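Local structure of tetR-family transcriptional regulator (Streptomyces coelicolor A3, 2QIB) at residues Gly85-Leu88 with Leu89-Met92; Arg172-Arg175 with Ala176-Glu179. The protein probably binds cis-regulatory DNA through an N-terminal helix-turn-helix domain and regulates transcription, as TetR-family proteins generally do. One frame throughout, in Å; residues are numbered along the deposited sequence.

Contact 1 of 2, residues Gly85-Leu88 with Leu89-Met92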
loop_
_atom_site.group_PDB
_atom_site.type_symbol
_atom_site.label_atom_id
_atom_site.label_comp_id
_atom_site.label_asym_id
_atom_site.label_seq_id
_atom_site.Cartn_x
_atom_site.Cartn_y
_atom_site.Cartn_z
ATOM N N GLY A 85 19.113 11.191 0.419
ATOM C CA GLY A 85 17.868 11.678 -0.194
ATOM C C GLY A 85 17.998 11.740 -1.708
ATOM O O GLY A 85 17.107 11.292 -2.439
ATOM N N ALA A 86 19.127 12.279 -2.184
ATOM C CA ALA A 86 19.368 12.371 -3.625
ATOM C C ALA A 86 19.445 11.003 -4.313
ATOM O O ALA A 86 19.019 10.874 -5.463
ATOM C CB ALA A 86 20.670 13.189 -3.898
ATOM N N ARG A 87 20.015 10.011 -3.636
ATOM C CA ARG A 87 20.061 8.644 -4.169
ATOM C C ARG A 87 18.636 8.147 -4.350
ATOM O O ARG A 87 18.270 7.589 -5.401
ATOM C CB ARG A 87 20.731 7.712 -3.172
ATOM C CG ARG A 87 22.140 8.167 -2.699
ATOM C CD ARG A 87 22.745 7.101 -1.804
ATOM N NE ARG A 87 23.862 7.646 -1.031
ATOM C CZ ARG A 87 24.504 6.956 -0.094
ATOM N NH1 ARG A 87 24.160 5.699 0.171
ATOM N NH2 ARG A 87 25.515 7.519 0.559
ATOM N N LEU A 88 17.833 8.292 -3.294
ATOM C CA LEU A 88 16.431 7.847 -3.395
ATOM C C LEU A 88 15.669 8.593 -4.501
ATOM O O LEU A 88 14.878 7.973 -5.240
ATOM C CB LEU A 88 15.727 7.974 -2.044
ATOM C CG LEU A 88 14.276 7.453 -1.998
ATOM C CD1 LEU A 88 14.194 5.964 -2.367
ATOM C CD2 LEU A 88 13.744 7.657 -0.574
ATOM N N LEU A 89 15.899 9.901 -4.635
ATOM C CA LEU A 89 15.233 10.666 -5.689
ATOM C C LEU A 89 15.587 10.099 -7.059
ATOM O O LEU A 89 14.713 9.975 -7.922
ATOM C CB LEU A 89 15.586 12.164 -5.612
ATOM C CG LEU A 89 14.800 13.043 -6.589
ATOM C CD1 LEU A 89 13.269 12.895 -6.397
ATOM C CD2 LEU A 89 15.256 14.514 -6.469
ATOM N N ARG A 90 16.855 9.731 -7.259
ATOM C CA ARG A 90 17.257 9.147 -8.556
ATOM C C ARG A 90 16.516 7.842 -8.849
ATOM O O ARG A 90 16.011 7.603 -9.971
ATOM C CB ARG A 90 18.776 8.954 -8.625
ATOM C CG ARG A 90 19.452 10.310 -8.830
ATOM C CD ARG A 90 20.961 10.173 -9.074
ATOM N NE ARG A 90 21.684 9.764 -7.874
ATOM C CZ ARG A 90 22.169 10.592 -6.948
ATOM N NH1 ARG A 90 21.986 11.915 -7.036
ATOM N NH2 ARG A 90 22.812 10.078 -5.910
ATOM N N VAL A 91 16.432 6.991 -7.818
ATOM C CA VAL A 91 15.681 5.746 -7.981
ATOM C C VAL A 91 14.186 6.065 -8.238
ATOM O O VAL A 91 13.533 5.423 -9.073
ATOM C CB VAL A 91 15.788 4.848 -6.739
ATOM C CG1 VAL A 91 14.909 3.585 -6.935
ATOM C CG2 VAL A 91 17.243 4.463 -6.488
HETATM N N MSE A 92 13.618 7.025 -7.512
HETATM C CA MSE A 92 12.202 7.393 -7.774
HETATM C C MSE A 92 11.960 7.825 -9.239
HETATM O O MSE A 92 10.921 7.523 -9.803
HETATM C CB MSE A 92 11.714 8.489 -6.824
HETATM C CG MSE A 92 11.616 8.076 -5.346
HETATM SE SE MSE A 92 10.287 6.652 -5.123
HETATM C CE MSE A 92 11.453 5.080 -5.353
#
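M92 N donates to L88 O at 2.8 Å and L89 N to G85 O at 2.9 Å, two of four successive i to i+4 bonds in the first turns of alpha-helix 84-101, in the TetR-like C-terminal domain. R90 N to A86 O (3.0 Å) and V91 N to R87 O complete the set. A86 O has a second neighbour: the R90 side chain bends back at chi3 (-71°) and lays one guanidinium face over that oxygen, which stands 3.4 Å above the centre of the R90 plane. The backbone N of R87 lies over the same face, nearer the rim. R90 NE forms a salt bridge with E78, while the extended R87 donates to the carbonyl of G82 and to H139; the two guanidinium planes are 29° apart. E78 probably offsets part of the like charge; the nearest charged atoms, R87 NE and R90 NH2, remain 5.6 Å apart. On the inward side, L88 and M92, a selenomethionine, run side by side in the same direction and both touch W156 of helix 147-168. M92 is bent at chi2 and chi3, and its methyl CE ends 4.1 Å from L88 CD1.

Contact 2 of 2, residues Arg172-Arg175 with Ala176-Glu179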
loop_
_atom_site.group_PDB
_atom_site.type_symbol
_atom_site.label_atom_id
_atom_site.label_comp_id
_atom_site.label_asym_id
_atom_site.label_seq_id
_atom_site.Cartn_x
_atom_site.Cartn_y
_atom_site.Cartn_z
ATOM N N ARG A 172 -3.059 13.803 -12.505
ATOM C CA ARG A 172 -3.454 15.176 -12.204
ATOM C C ARG A 172 -2.388 15.917 -11.414
ATOM O O ARG A 172 -2.490 17.126 -11.225
ATOM C CB ARG A 172 -4.754 15.187 -11.412
ATOM C CG ARG A 172 -6.010 15.057 -12.295
ATOM C CD ARG A 172 -7.265 15.213 -11.432
ATOM N NE ARG A 172 -7.366 14.101 -10.498
ATOM C CZ ARG A 172 -8.130 14.084 -9.406
ATOM N NH1 ARG A 172 -8.895 15.134 -9.095
ATOM N NH2 ARG A 172 -8.129 12.994 -8.631
ATOM N N ILE A 173 -1.373 15.190 -10.954
ATOM C CA ILE A 173 -0.243 15.770 -10.210
ATOM C C ILE A 173 1.025 15.373 -10.950
ATOM O O ILE A 173 1.178 14.203 -11.275
ATOM C CB ILE A 173 -0.192 15.199 -8.766
ATOM C CG1 ILE A 173 -1.557 15.385 -8.076
ATOM C CG2 ILE A 173 1.002 15.786 -7.992
ATOM C CD1 ILE A 173 -1.723 14.624 -6.797
ATOM N N PRO A 174 1.957 16.324 -11.182
ATOM C CA PRO A 174 3.145 15.984 -11.983
ATOM C C PRO A 174 4.018 14.964 -11.256
ATOM O O PRO A 174 4.147 15.030 -10.017
ATOM C CB PRO A 174 3.886 17.338 -12.125
ATOM C CG PRO A 174 2.875 18.359 -11.775
ATOM C CD PRO A 174 1.978 17.727 -10.756
ATOM N N ARG A 175 4.578 14.016 -12.007
ATOM C CA ARG A 175 5.409 12.989 -11.395
ATOM C C ARG A 175 6.591 13.583 -10.621
ATOM O O ARG A 175 7.004 13.006 -9.592
ATOM C CB ARG A 175 5.912 12.019 -12.451
ATOM C CG ARG A 175 6.804 12.738 -13.388
ATOM C CD ARG A 175 8.094 11.999 -13.369
ATOM N NE ARG A 175 8.015 11.001 -14.392
ATOM C CZ ARG A 175 8.943 10.089 -14.716
ATOM N NH1 ARG A 175 8.650 9.345 -15.775
ATOM N NH2 ARG A 175 10.107 9.897 -14.033
ATOM N N ALA A 176 7.166 14.705 -11.086
ATOM C CA ALA A 176 8.328 15.267 -10.370
ATOM C C ALA A 176 7.935 15.620 -8.941
ATOM O O ALA A 176 8.744 15.451 -8.007
ATOM C CB ALA A 176 8.896 16.494 -11.095
ATOM N N GLU A 177 6.744 16.191 -8.772
ATOM C CA GLU A 177 6.240 16.512 -7.429
ATOM C C GLU A 177 6.114 15.247 -6.573
ATOM O O GLU A 177 6.495 15.234 -5.393
ATOM C CB GLU A 177 4.907 17.241 -7.512
ATOM C CG GLU A 177 4.330 17.556 -6.157
ATOM C CD GLU A 177 3.100 18.437 -6.242
ATOM O OE1 GLU A 177 2.962 19.189 -7.245
ATOM O OE2 GLU A 177 2.275 18.394 -5.301
ATOM N N LEU A 178 5.603 14.179 -7.177
ATOM C CA LEU A 178 5.373 12.919 -6.418
ATOM C C LEU A 178 6.682 12.203 -6.038
ATOM O O LEU A 178 6.777 11.559 -4.977
ATOM C CB LEU A 178 4.411 12.020 -7.166
ATOM C CG LEU A 178 2.983 12.627 -7.207
ATOM C CD1 LEU A 178 2.042 11.636 -7.942
ATOM C CD2 LEU A 178 2.341 13.064 -5.855
ATOM N N GLU A 179 7.658 12.278 -6.941
ATOM C CA GLU A 179 8.971 11.694 -6.692
ATOM C C GLU A 179 9.573 12.386 -5.467
ATOM O O GLU A 179 9.980 11.687 -4.520
ATOM C CB GLU A 179 9.886 11.863 -7.917
ATOM C CG GLU A 179 9.440 10.975 -9.099
ATOM C CD GLU A 179 10.110 11.389 -10.378
ATOM O OE1 GLU A 179 11.093 12.139 -10.330
ATOM O OE2 GLU A 179 9.631 10.985 -11.429
#
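The side chains of I173 and P174 meet E177 and L178 in the turn that A176 begins, at the N-terminus of alpha-helix 175-194, with P174 at the N-cap, in the TetR-like C-terminal domain. R175 CG takes the crowded position between its own backbone N and carbonyl carbon (chi1 65°), and this torsion, with bends further along the chain, turns the side chain to E179. E177 reaches back along the incoming loop with CG anti to its backbone N (chi1 178°). The extended chain crosses I173, whose CG2 lies 3.8 Å from E177 CD, and brings OE1 beside the P174 ring at CD. The E177 carboxylate pairs with R148 of the second subunit, and I173 and P174 pack on that same arginine, so this helix start takes part in the dimer contact. L178 N makes a weak hydrogen bond of 3.3 Å to P174 O. The L178 side chain meets I173 at about a right angle, CD2 against CG2 at 3.7 Å, and also touches L151 of the second subunit. E179 N closes the next turn on R175 O at 2.8 Å, and E179 OE2 comes to the edge of the R175 guanidinium, near its plane; R175 also forms a salt bridge with D97 through NH1. A methionine in place of R175 would probably leave both D97 and E179 without their cationic mate. Although the position of E179 OE2 is less certain, R175 NH2 donates to it at 2.9 Å in a salt bridge, with the two group planes turned 73° apart.

In the fold
Contact 1 comes first along the chain, near the start of helix 84-101; contact 2 follows at the loop leading from helix 147-168 into helix 175-194. Their centres are about 14 Å apart, within the all-helical TetR-like C-terminal domain, and they touch directly: L89 CD1 packs 3.8 Å from the backbone C of E179, while M92 O approaches E179 CG. Helix 147-168 also meets both, through W156 at contact 1 and W167 at contact 2. Contact 1 touches no other protein chain of the assembly, whereas contact 2 does, so the start of helix 175-194 packs on helix 84-101 within its own chain and also meets the second subunit.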